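Local coordinates for protein putative acetyltransferase Sthe_0691 (Sphaerobacter thermophilus, PDB 3SHP) that probably transfers an acetyl group from acetyl-coenzyme A to a still unidentified acceptor, as enzymes of the GNAT acetyltransferase fold do, at residues 150-153 with 158-161; 28-33 with 92-97; 7-12 with 110-115. All blocks are in the same frame, centred on the assembly; numbering follows the deposited sequence.

None of the three contacts lies deep in the core: contacts 1 and 3 are surface contacts on opposite sides of the chain's centre, and contact 2 is partly buried. Contacts 1 and 3 both reach the same mixed sheet, at 150-153 with 158-161 through its last hairpin and at 7-12 through its short first strand. Contact 2 joins two loops. Chemistry follows place: the hairpin is held by backbone bonds and an arginine serving carbonyl oxygens, the loops meet through the face of one tryptophan, the edge of another and a shared water, and strand and helix in contact 3 meet by apolar packing alone. Contact 2 includes the loop entering helix 98-116; contact 3 uses its C-terminal part.

Contact 1 (150-153 with 158-161); sequences EAIA and RVDL
Arg158 lays its side chain over the backbone of Glu150 to Ala153 in an antiparallel beta hairpin, where strand 157-167 runs back beside strands 143-151 and 153-154. The pairing contains a classic beta bulge: Ala151 and Ile152 both face Val159, yet it is Ile152 that exchanges backbone hydrogen bonds with it in both directions, Ile152 N to Val159 O at 2.9 Å and Val159 N to Ile152 O equally short.

The arginine chain bends at chi3 (67°), which swings the guanidinium over the bulge. Its NE meets Glu150 O at 2.8 Å in a nearly straight bond (174°), the oxygen sitting at the guanidinium edge and in its plane. NH2 adds a weak bond to Ala151 O at 3.1 Å. Over one face of the group lie Ile152 C and Ala153 N, and NH1 touches the methyl of Ala153. A methionine in place of Arg158 has no N-H to offer the carbonyl oxygens of Glu150 and Ala151, and the bulge would probably be left freer to shift.

On the other face of the sheet, Ile152 CB packs on Val159 CG2, and Ile152 CG1 lies 4.0 Å from Leu161 CB. Just before the bulge, Glu150 N donates to Asp160 OD1 at 3.0 Å, coming in on the anti side and tilted from the carboxylate plane; OD2 is engaged in a salt bridge with Arg147. Arg158 also packs on Arg158 of a second subunit and on Val37 of a third, which places the hairpin in the assembly interface.

The Glu150 and Arg158 side chains cross, their flat groups 87° apart without a salt bridge. A water links the Glu150 carboxylate to the Arg158 backbone, donating a hydrogen bond to Glu150 OE2 at 2.7 Å and accepting one from the backbone N of Arg158 at 3.0 Å.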
ATOM      1  N   GLU A 150      22.819 -10.478   3.908  1.00 22.69           N
ATOM      2  CA  GLU A 150      22.181  -9.438   3.124  1.00 23.42           C
ATOM      3  C   GLU A 150      20.836  -9.068   3.660  1.00 22.91           C
ATOM      4  O   GLU A 150      19.930  -8.732   2.910  1.00 23.31           O
ATOM      5  CB  GLU A 150      22.081  -9.881   1.677  1.00 24.76           C
ATOM      6  CG  GLU A 150      23.458 -10.000   1.102  1.00 30.47           C
ATOM      7  CD  GLU A 150      23.417  -9.866  -0.333  1.00 37.26           C
ATOM      8  OE1 GLU A 150      22.713 -10.679  -0.962  1.00 43.77           O
ATOM      9  OE2 GLU A 150      24.054  -8.944  -0.844  1.00 40.81           O
ATOM     10  N   ALA A 151      20.710  -9.111   4.978  1.00 22.29           N
ATOM     11  CA  ALA A 151      19.452  -8.832   5.607  1.00 21.51           C
ATOM     12  C   ALA A 151      19.169  -7.339   5.659  1.00 21.53           C
ATOM     13  O   ALA A 151      18.005  -6.954   5.784  1.00 23.12           O
ATOM     14  CB  ALA A 151      19.419  -9.440   7.016  1.00 21.50           C
ATOM     15  N   ILE A 152      20.200  -6.496   5.569  1.00 20.98           N
ATOM     16  CA  ILE A 152      20.041  -5.056   5.801  1.00 20.82           C
ATOM     17  C   ILE A 152      20.231  -4.260   4.505  1.00 21.37           C
ATOM     18  O   ILE A 152      21.307  -4.315   3.893  1.00 21.68           O
ATOM     19  CB  ILE A 152      21.053  -4.522   6.883  1.00 21.09           C
ATOM     20  CG1 ILE A 152      21.005  -5.327   8.215  1.00 20.65           C
ATOM     21  CG2 ILE A 152      20.828  -3.033   7.160  1.00 21.91           C
ATOM     22  CD1 ILE A 152      19.621  -5.484   8.807  1.00 20.96           C
ATOM     23  N   ALA A 153      19.201  -3.518   4.090  1.00 21.39           N
ATOM     24  CA  ALA A 153      19.317  -2.596   2.936  1.00 22.48           C
ATOM     25  C   ALA A 153      20.250  -1.416   3.221  1.00 22.80           C
ATOM     26  O   ALA A 153      20.123  -0.767   4.243  1.00 23.26           O
ATOM     27  CB  ALA A 153      17.922  -2.051   2.517  1.00 21.92           C
ATOM     28  N   ARG A 158      23.358  -4.439  -0.045  1.00 23.61           N
ATOM     29  CA  ARG A 158      22.833  -4.946   1.212  1.00 22.91           C
ATOM     30  C   ARG A 158      23.984  -5.497   2.013  1.00 22.72           C
ATOM     31  O   ARG A 158      24.987  -5.898   1.435  1.00 23.49           O
ATOM     32  CB  ARG A 158      21.798  -6.039   0.962  1.00 23.06           C
ATOM     33  CG  ARG A 158      20.639  -5.567   0.068  1.00 23.60           C
ATOM     34  CD  ARG A 158      19.529  -6.601  -0.013  1.00 25.27           C
ATOM     35  NE  ARG A 158      18.830  -6.801   1.264  1.00 25.22           N
ATOM     36  CZ  ARG A 158      17.787  -6.087   1.666  1.00 25.60           C
ATOM     37  NH1 ARG A 158      17.312  -5.094   0.891  1.00 23.93           N
ATOM     38  NH2 ARG A 158      17.222  -6.362   2.847  1.00 26.13           N
ATOM     39  N   VAL A 159      23.861  -5.473   3.336  1.00 21.73           N
ATOM     40  CA  VAL A 159      24.883  -6.037   4.207  1.00 21.82           C
ATOM     41  C   VAL A 159      24.263  -7.025   5.197  1.00 21.62           C
ATOM     42  O   VAL A 159      23.052  -7.000   5.445  1.00 21.13           O
ATOM     43  CB  VAL A 159      25.676  -4.960   4.966  1.00 21.10           C
ATOM     44  CG1 VAL A 159      26.268  -3.916   3.980  1.00 21.40           C
ATOM     45  CG2 VAL A 159      24.820  -4.314   6.026  1.00 19.19           C
ATOM     46  N   ASP A 160      25.099  -7.893   5.749  1.00 21.93           N
ATOM     47  CA  ASP A 160      24.617  -8.911   6.661  1.00 22.31           C
ATOM     48  C   ASP A 160      24.192  -8.278   7.959  1.00 21.92           C
ATOM     49  O   ASP A 160      24.788  -7.303   8.417  1.00 22.59           O
ATOM     50  CB  ASP A 160      25.704  -9.948   6.975  1.00 22.45           C
ATOM     51  CG  ASP A 160      26.249 -10.637   5.744  1.00 24.51           C
ATOM     52  OD1 ASP A 160      25.681 -10.518   4.638  1.00 28.22           O
ATOM     53  OD2 ASP A 160      27.284 -11.304   5.888  1.00 26.17           O
ATOM     54  N   LEU A 161      23.174  -8.847   8.577  1.00 21.68           N
ATOM     55  CA  LEU A 161      22.944  -8.593   9.989  1.00 21.65           C
ATOM     56  C   LEU A 161      23.670  -9.677  10.778  1.00 22.30           C
ATOM     57  O   LEU A 161      23.508 -10.874  10.492  1.00 22.93           O
ATOM     58  CB  LEU A 161      21.459  -8.643  10.325  1.00 21.07           C
ATOM     59  CG  LEU A 161      21.159  -8.278  11.789  1.00 20.98           C
ATOM     60  CD1 LEU A 161      21.668  -6.848  12.082  1.00 18.95           C
ATOM     61  CD2 LEU A 161      19.652  -8.460  12.160  1.00 19.69           C
TER
HETATM   62  O   HOH W   1      24.567  -6.523  -1.840  1.00 30.04           O

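Contact 2 (28-33 with 92-97); sequences AAWFDS and APWLDD
A type I beta turn, Ala92 to Leu95, leads out of strand 84-91 toward helix 98-116, and its first three residues receive Trp30 from the loop after helix 21-26. In GNAT acetyltransferases the connection between these two elements usually carries the coenzyme A pyrophosphate loop; the position matches, but 92-97 lacks the glycine-rich signature, so coenzyme binding here is not established.

Trp30 is the whole of the first loop's share in the contact. One face of its indole lies on the turn. Ala92 CA stands 3.7 Å from the centroid of the six-membered ring, almost exactly on the ring normal, while Pro93 CD sits 3.8 Å from the centroid of the five-membered ring, nearer the rim. Both are CH-pi contacts. The proline is pressed close, with CD 3.4 Å from Trp30 CG, and the methyl of Ala92 reaches CZ2 of Trp30 at 3.7 Å. The opposite face of the indole is flanked by Phe31 CB, whose ring goes the other way, toward Leu61 and Ser75 of the sheet.

Trp94 completes the group. Its edge is turned toward the Trp30 face in an offset edge-to-face pair, five-membered ring centroids 5.6 Å apart and planes at 84°. Trp94 has CG between its backbone N and carbonyl carbon (chi1 48°), which brings its ring back over the Ala92 methyl, so that this one methyl serves both indoles. His25 of a neighbouring subunit stacks on Trp94, and Phe45 of that subunit packs on Pro93, tying the cluster to the subunit interface.

The two indole nitrogens approach each other but do not bond directly. Instead one water, lying in the plane of both rings, accepts from Trp30 NE1 at 2.7 Å and from Trp94 NE1 at 2.8 Å.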
ATOM      1  N   ALA A  28       9.078  10.760  16.616  1.00 40.26           N
ATOM      2  CA  ALA A  28       8.054   9.986  15.885  1.00 40.69           C
ATOM      3  C   ALA A  28       8.321   9.810  14.391  1.00 41.38           C
ATOM      4  O   ALA A  28       7.914   8.797  13.791  1.00 41.04           O
ATOM      5  CB  ALA A  28       6.643  10.562  16.113  1.00 40.84           C
ATOM      6  N   ALA A  29       8.982  10.800  13.784  1.00 42.14           N
ATOM      7  CA  ALA A  29       9.321  10.733  12.353  1.00 42.20           C
ATOM      8  C   ALA A  29      10.200   9.511  12.059  1.00 41.79           C
ATOM      9  O   ALA A  29      10.017   8.837  11.048  1.00 42.77           O
ATOM     10  CB  ALA A  29      10.007  12.020  11.907  1.00 42.90           C
ATOM     11  N   TRP A  30      11.122   9.188  12.964  1.00 40.37           N
ATOM     12  CA  TRP A  30      11.994   8.046  12.716  1.00 38.78           C
ATOM     13  C   TRP A  30      11.863   6.905  13.717  1.00 37.26           C
ATOM     14  O   TRP A  30      12.310   5.790  13.442  1.00 37.03           O
ATOM     15  CB  TRP A  30      13.451   8.487  12.659  1.00 38.75           C
ATOM     16  CG  TRP A  30      13.916   9.190  13.892  1.00 38.20           C
ATOM     17  CD1 TRP A  30      13.790  10.517  14.161  1.00 37.71           C
ATOM     18  CD2 TRP A  30      14.570   8.603  15.033  1.00 37.17           C
ATOM     19  NE1 TRP A  30      14.330  10.801  15.395  1.00 36.54           N
ATOM     20  CE2 TRP A  30      14.824   9.647  15.945  1.00 35.55           C
ATOM     21  CE3 TRP A  30      14.962   7.287  15.374  1.00 37.24           C
ATOM     22  CZ2 TRP A  30      15.459   9.433  17.175  1.00 35.05           C
ATOM     23  CZ3 TRP A  30      15.595   7.071  16.597  1.00 34.96           C
ATOM     24  CH2 TRP A  30      15.839   8.146  17.485  1.00 35.47           C
ATOM     25  N   PHE A  31      11.300   7.170  14.885  1.00 35.40           N
ATOM     26  CA  PHE A  31      11.248   6.109  15.873  1.00 33.27           C
ATOM     27  C   PHE A  31       9.886   5.452  15.888  1.00 32.09           C
ATOM     28  O   PHE A  31       8.887   6.111  16.129  1.00 31.77           O
ATOM     29  CB  PHE A  31      11.611   6.601  17.254  1.00 32.88           C
ATOM     30  CG  PHE A  31      11.561   5.520  18.297  1.00 33.41           C
ATOM     31  CD1 PHE A  31      12.564   4.567  18.370  1.00 31.83           C
ATOM     32  CD2 PHE A  31      10.485   5.441  19.190  1.00 33.64           C
ATOM     33  CE1 PHE A  31      12.513   3.551  19.328  1.00 32.71           C
ATOM     34  CE2 PHE A  31      10.429   4.431  20.167  1.00 32.51           C
ATOM     35  CZ  PHE A  31      11.446   3.478  20.223  1.00 32.10           C
ATOM     36  N   ASP A  32       9.859   4.149  15.639  1.00 31.14           N
ATOM     37  CA  ASP A  32       8.607   3.425  15.569  1.00 31.11           C
ATOM     38  C   ASP A  32       8.350   2.909  16.970  1.00 30.88           C
ATOM     39  O   ASP A  32       9.101   2.105  17.479  1.00 30.90           O
ATOM     40  CB  ASP A  32       8.726   2.275  14.570  1.00 31.10           C
ATOM     41  CG  ASP A  32       7.407   1.580  14.294  1.00 31.23           C
ATOM     42  OD1 ASP A  32       6.374   1.930  14.900  1.00 31.62           O
ATOM     43  OD2 ASP A  32       7.402   0.672  13.430  1.00 31.66           O
ATOM     44  N   SER A  33       7.295   3.411  17.591  1.00 30.97           N
ATOM     45  CA  SER A  33       6.900   2.992  18.919  1.00 31.21           C
ATOM     46  C   SER A  33       6.239   1.628  18.961  1.00 30.46           C
ATOM     47  O   SER A  33       6.108   1.047  20.046  1.00 30.66           O
ATOM     48  CB  SER A  33       5.904   3.989  19.466  1.00 31.40           C
ATOM     49  OG  SER A  33       6.620   5.095  19.952  1.00 35.52           O
ATOM     50  N   ALA A  92      19.064   7.998  15.266  1.00 26.63           N
ATOM     51  CA  ALA A  92      18.404   9.009  14.450  1.00 28.00           C
ATOM     52  C   ALA A  92      19.068   9.068  13.078  1.00 29.04           C
ATOM     53  O   ALA A  92      20.284   9.023  12.974  1.00 28.36           O
ATOM     54  CB  ALA A  92      18.429  10.377  15.123  1.00 27.30           C
ATOM     55  N   PRO A  93      18.259   9.129  12.020  1.00 30.59           N
ATOM     56  CA  PRO A  93      18.768   9.169  10.649  1.00 32.17           C
ATOM     57  C   PRO A  93      19.507  10.467  10.301  1.00 33.02           C
ATOM     58  O   PRO A  93      20.338  10.457   9.383  1.00 33.39           O
ATOM     59  CB  PRO A  93      17.488   9.044   9.784  1.00 32.31           C
ATOM     60  CG  PRO A  93      16.401   9.615  10.670  1.00 32.06           C
ATOM     61  CD  PRO A  93      16.789   9.117  12.062  1.00 31.17           C
ATOM     62  N   TRP A  94      19.210  11.554  11.012  1.00 33.42           N
ATOM     63  CA  TRP A  94      19.891  12.832  10.787  1.00 34.43           C
ATOM     64  C   TRP A  94      21.289  12.892  11.414  1.00 35.93           C
ATOM     65  O   TRP A  94      21.997  13.881  11.238  1.00 35.93           O
ATOM     66  CB  TRP A  94      19.055  14.006  11.297  1.00 33.69           C
ATOM     67  CG  TRP A  94      18.483  13.843  12.699  1.00 32.98           C
ATOM     68  CD1 TRP A  94      17.215  13.437  13.025  1.00 30.79           C
ATOM     69  CD2 TRP A  94      19.149  14.109  13.949  1.00 31.21           C
ATOM     70  NE1 TRP A  94      17.051  13.447  14.394  1.00 30.30           N
ATOM     71  CE2 TRP A  94      18.215  13.851  14.986  1.00 28.92           C
ATOM     72  CE3 TRP A  94      20.433  14.564  14.289  1.00 31.40           C
ATOM     73  CZ2 TRP A  94      18.528  13.994  16.336  1.00 29.01           C
ATOM     74  CZ3 TRP A  94      20.751  14.726  15.639  1.00 30.90           C
ATOM     75  CH2 TRP A  94      19.793  14.426  16.655  1.00 31.72           C
ATOM     76  N   LEU A  95      21.691  11.853  12.140  1.00 36.91           N
ATOM     77  CA  LEU A  95      23.001  11.890  12.779  1.00 38.97           C
ATOM     78  C   LEU A  95      24.129  11.901  11.753  1.00 41.09           C
ATOM     79  O   LEU A  95      24.034  11.259  10.708  1.00 42.12           O
ATOM     80  CB  LEU A  95      23.178  10.722  13.737  1.00 38.13           C
ATOM     81  CG  LEU A  95      22.653  10.891  15.152  1.00 37.10           C
ATOM     82  CD1 LEU A  95      22.805   9.550  15.869  1.00 36.98           C
ATOM     83  CD2 LEU A  95      23.420  11.977  15.922  1.00 36.03           C
ATOM     84  N   ASP A  96      25.181  12.655  12.042  1.00 43.37           N
ATOM     85  CA  ASP A  96      26.329  12.726  11.148  1.00 45.48           C
ATOM     86  C   ASP A  96      27.115  11.411  11.115  1.00 45.81           C
ATOM     87  O   ASP A  96      27.493  10.938  10.027  1.00 47.12           O
ATOM     88  CB  ASP A  96      27.250  13.886  11.553  1.00 46.74           C
ATOM     89  CG  ASP A  96      26.973  15.149  10.763  1.00 48.82           C
ATOM     90  OD1 ASP A  96      26.561  15.014   9.590  1.00 51.71           O
ATOM     91  OD2 ASP A  96      27.180  16.268  11.308  1.00 51.08           O
ATOM     92  N   ASP A  97      27.345  10.835  12.296  1.00 44.46           N
ATOM     93  CA  ASP A  97      28.099   9.591  12.438  1.00 43.89           C
ATOM     94  C   ASP A  97      27.444   8.735  13.537  1.00 40.99           C
ATOM     95  O   ASP A  97      27.851   8.727  14.691  1.00 40.61           O
ATOM     96  CB  ASP A  97      29.569   9.893  12.774  1.00 45.40           C
ATOM     97  CG  ASP A  97      30.476   8.634  12.753  1.00 49.24           C
ATOM     98  OD1 ASP A  97      29.971   7.469  12.708  1.00 51.96           O
ATOM     99  OD2 ASP A  97      31.726   8.836  12.790  1.00 53.52           O
TER
HETATM  100  O   HOH W   2      14.729  13.377  16.016  1.00 40.60           O

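Contact 3 (7-12 with 110-115); sequences VYLTGP and VPWLRD
Apolar packing at the surface joins Leu9 of the short strand 9-10, and Val7 just before that strand, to Trp112 on helix 98-116. Strand 9-10 adds itself to the edge of the sheet beside strand 14-18, and Leu9 is paired there with Leu16 through the backbone. The helix comes down on the sheet with Trp112 pointing at this edge.

Leu9 meets the tryptophan at its root. Its two methyls sit side by side against Trp112 CB, CD1 and CD2 each 3.8 Å from it, both on the side of the ring where Val7 lies. From there CD1 leans toward the benzo side, 4.1 Å from CE3 of Trp112, and CD2 toward the pyrrole side, 4.1 Å from CD1 of the same ring. Val7 takes the far end of the indole: its CG2 touches Trp112 CZ2 at 3.7 Å, while its CG1 lies over one ring face. Both aliphatic side chains cross the tryptophan at about a right angle. With CG of Trp112 opposite the backbone N (chi1 168°), the indole stretches past Leu9 as far as Val7, and one ring spans both residues.

Other parts of the chain close in: Ile78 of strand 72-80 and Met4 touch the Trp112 side chain, and His117 meets its ring edge-to-face. No other subunit touches these two segments, and the Trp112 side chain stays about 12 Å from a bound tartrate. This is consistent with the alpha/beta layer packing of the GNAT fold, the helix that follows strand 84-91 lying against the sheet and its N-terminal edge strand.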
ATOM      1  N   VAL A   7      18.142   4.031  36.084  1.00 43.15           N
ATOM      2  CA  VAL A   7      19.241   3.813  35.163  1.00 39.42           C
ATOM      3  C   VAL A   7      19.895   5.136  34.752  1.00 37.37           C
ATOM      4  O   VAL A   7      19.223   6.052  34.285  1.00 36.47           O
ATOM      5  CB  VAL A   7      18.782   3.065  33.913  1.00 39.19           C
ATOM      6  CG1 VAL A   7      19.963   2.802  32.998  1.00 37.98           C
ATOM      7  CG2 VAL A   7      18.119   1.753  34.302  1.00 39.14           C
ATOM      8  N   TYR A   8      21.203   5.230  34.959  1.00 35.05           N
ATOM      9  CA  TYR A   8      21.979   6.367  34.480  1.00 33.56           C
ATOM     10  C   TYR A   8      23.369   5.870  34.105  1.00 31.67           C
ATOM     11  O   TYR A   8      24.186   5.575  34.980  1.00 31.14           O
ATOM     12  CB  TYR A   8      22.057   7.495  35.520  1.00 33.89           C
ATOM     13  CG  TYR A   8      22.848   8.677  35.004  1.00 36.97           C
ATOM     14  CD1 TYR A   8      22.320   9.525  34.009  1.00 39.50           C
ATOM     15  CD2 TYR A   8      24.138   8.931  35.465  1.00 39.29           C
ATOM     16  CE1 TYR A   8      23.068  10.601  33.497  1.00 41.03           C
ATOM     17  CE2 TYR A   8      24.885  10.008  34.969  1.00 42.02           C
ATOM     18  CZ  TYR A   8      24.355  10.831  33.988  1.00 43.24           C
ATOM     19  OH  TYR A   8      25.113  11.893  33.511  1.00 45.54           O
ATOM     20  N   LEU A   9      23.620   5.780  32.804  1.00 29.21           N
ATOM     21  CA  LEU A   9      24.810   5.154  32.274  1.00 27.89           C
ATOM     22  C   LEU A   9      25.407   6.189  31.352  1.00 28.73           C
ATOM     23  O   LEU A   9      24.864   6.460  30.264  1.00 28.60           O
ATOM     24  CB  LEU A   9      24.463   3.892  31.473  1.00 26.82           C
ATOM     25  CG  LEU A   9      23.499   2.868  32.090  1.00 25.14           C
ATOM     26  CD1 LEU A   9      23.262   1.741  31.129  1.00 24.56           C
ATOM     27  CD2 LEU A   9      24.002   2.300  33.412  1.00 24.27           C
ATOM     28  N   THR A  10      26.514   6.784  31.775  1.00 28.72           N
ATOM     29  CA  THR A  10      27.077   7.873  30.987  1.00 29.74           C
ATOM     30  C   THR A  10      28.506   7.614  30.543  1.00 29.44           C
ATOM     31  O   THR A  10      29.304   7.017  31.274  1.00 29.58           O
ATOM     32  CB  THR A  10      26.997   9.212  31.717  1.00 29.84           C
ATOM     33  OG1 THR A  10      27.493  10.231  30.846  1.00 32.32           O
ATOM     34  CG2 THR A  10      27.793   9.188  33.009  1.00 29.35           C
ATOM     35  N   GLY A  11      28.797   8.041  29.321  1.00 29.39           N
ATOM     36  CA  GLY A  11      30.156   7.996  28.798  1.00 29.36           C
ATOM     37  C   GLY A  11      30.583   9.404  28.458  1.00 29.47           C
ATOM     38  O   GLY A  11      29.905  10.354  28.837  1.00 28.16           O
ATOM     39  N   PRO A  12      31.686   9.546  27.698  1.00 30.28           N
ATOM     40  CA  PRO A  12      32.242  10.859  27.305  1.00 31.55           C
ATOM     41  C   PRO A  12      31.309  11.682  26.400  1.00 31.97           C
ATOM     42  O   PRO A  12      31.363  12.922  26.422  1.00 32.95           O
ATOM     43  CB  PRO A  12      33.528  10.482  26.538  1.00 31.96           C
ATOM     44  CG  PRO A  12      33.892   9.119  27.069  1.00 31.76           C
ATOM     45  CD  PRO A  12      32.531   8.441  27.232  1.00 30.28           C
ATOM     46  N   VAL A 110      26.167  -2.777  28.087  1.00 31.98           N
ATOM     47  CA  VAL A 110      26.575  -4.172  28.359  1.00 34.26           C
ATOM     48  C   VAL A 110      27.027  -4.433  29.808  1.00 35.10           C
ATOM     49  O   VAL A 110      26.511  -5.353  30.467  1.00 35.30           O
ATOM     50  CB  VAL A 110      27.599  -4.718  27.309  1.00 34.85           C
ATOM     51  CG1 VAL A 110      28.139  -6.125  27.726  1.00 36.04           C
ATOM     52  CG2 VAL A 110      26.945  -4.816  25.955  1.00 34.41           C
ATOM     53  N   PRO A 111      27.954  -3.615  30.339  1.00 35.96           N
ATOM     54  CA  PRO A 111      28.359  -3.922  31.713  1.00 36.49           C
ATOM     55  C   PRO A 111      27.188  -3.812  32.697  1.00 36.88           C
ATOM     56  O   PRO A 111      27.131  -4.593  33.670  1.00 37.35           O
ATOM     57  CB  PRO A 111      29.413  -2.850  32.035  1.00 36.80           C
ATOM     58  CG  PRO A 111      29.838  -2.297  30.704  1.00 36.70           C
ATOM     59  CD  PRO A 111      28.619  -2.404  29.826  1.00 35.92           C
ATOM     60  N   TRP A 112      26.283  -2.856  32.458  1.00 36.44           N
ATOM     61  CA  TRP A 112      25.058  -2.719  33.250  1.00 36.69           C
ATOM     62  C   TRP A 112      24.208  -4.007  33.167  1.00 37.83           C
ATOM     63  O   TRP A 112      23.699  -4.491  34.186  1.00 38.07           O
ATOM     64  CB  TRP A 112      24.242  -1.484  32.830  1.00 35.59           C
ATOM     65  CG  TRP A 112      22.857  -1.461  33.408  1.00 34.60           C
ATOM     66  CD1 TRP A 112      22.521  -1.279  34.719  1.00 35.01           C
ATOM     67  CD2 TRP A 112      21.616  -1.642  32.702  1.00 33.47           C
ATOM     68  NE1 TRP A 112      21.157  -1.341  34.876  1.00 34.09           N
ATOM     69  CE2 TRP A 112      20.575  -1.561  33.656  1.00 33.57           C
ATOM     70  CE3 TRP A 112      21.281  -1.861  31.357  1.00 32.52           C
ATOM     71  CZ2 TRP A 112      19.217  -1.690  33.310  1.00 32.95           C
ATOM     72  CZ3 TRP A 112      19.927  -1.998  31.016  1.00 31.97           C
ATOM     73  CH2 TRP A 112      18.918  -1.930  31.999  1.00 31.91           C
ATOM     74  N   LEU A 113      24.078  -4.552  31.961  1.00 38.65           N
ATOM     75  CA  LEU A 113      23.312  -5.777  31.737  1.00 40.47           C
ATOM     76  C   LEU A 113      23.912  -6.986  32.471  1.00 42.66           C
ATOM     77  O   LEU A 113      23.176  -7.771  33.081  1.00 43.05           O
ATOM     78  CB  LEU A 113      23.152  -6.071  30.229  1.00 39.53           C
ATOM     79  CG  LEU A 113      22.057  -5.318  29.450  1.00 38.11           C
ATOM     80  CD1 LEU A 113      21.996  -5.780  27.987  1.00 37.69           C
ATOM     81  CD2 LEU A 113      20.665  -5.442  30.074  1.00 33.85           C
ATOM     82  N   ARG A 114      25.238  -7.129  32.421  1.00 45.02           N
ATOM     83  CA  ARG A 114      25.920  -8.226  33.118  1.00 47.54           C
ATOM     84  C   ARG A 114      25.806  -8.119  34.634  1.00 48.56           C
ATOM     85  O   ARG A 114      25.565  -9.122  35.300  1.00 49.19           O
ATOM     86  CB  ARG A 114      27.398  -8.326  32.734  1.00 48.12           C
ATOM     87  CG  ARG A 114      27.705  -8.669  31.251  1.00 50.39           C
ATOM     88  CD  ARG A 114      29.226  -8.935  31.124  1.00 53.66           C
ATOM     89  NE  ARG A 114      29.762  -9.129  29.769  1.00 55.27           N
ATOM     90  CZ  ARG A 114      29.855 -10.302  29.138  1.00 55.82           C
ATOM     91  NH1 ARG A 114      30.414 -10.346  27.945  1.00 55.52           N
ATOM     92  NH2 ARG A 114      29.392 -11.429  29.680  1.00 55.85           N
ATOM     93  N   ASP A 115      25.970  -6.913  35.177  1.00 49.54           N
ATOM     94  CA  ASP A 115      25.998  -6.725  36.635  1.00 50.72           C
ATOM     95  C   ASP A 115      24.623  -6.677  37.306  1.00 52.20           C
ATOM     96  O   ASP A 115      24.410  -7.306  38.347  1.00 52.29           O
ATOM     97  CB  ASP A 115      26.752  -5.450  37.034  1.00 50.16           C
ATOM     98  CG  ASP A 115      28.210  -5.448  36.599  1.00 48.94           C
ATOM     99  OD1 ASP A 115      28.763  -6.527  36.323  1.00 46.85           O
ATOM    100  OD2 ASP A 115      28.802  -4.347  36.538  1.00 46.62           O
TER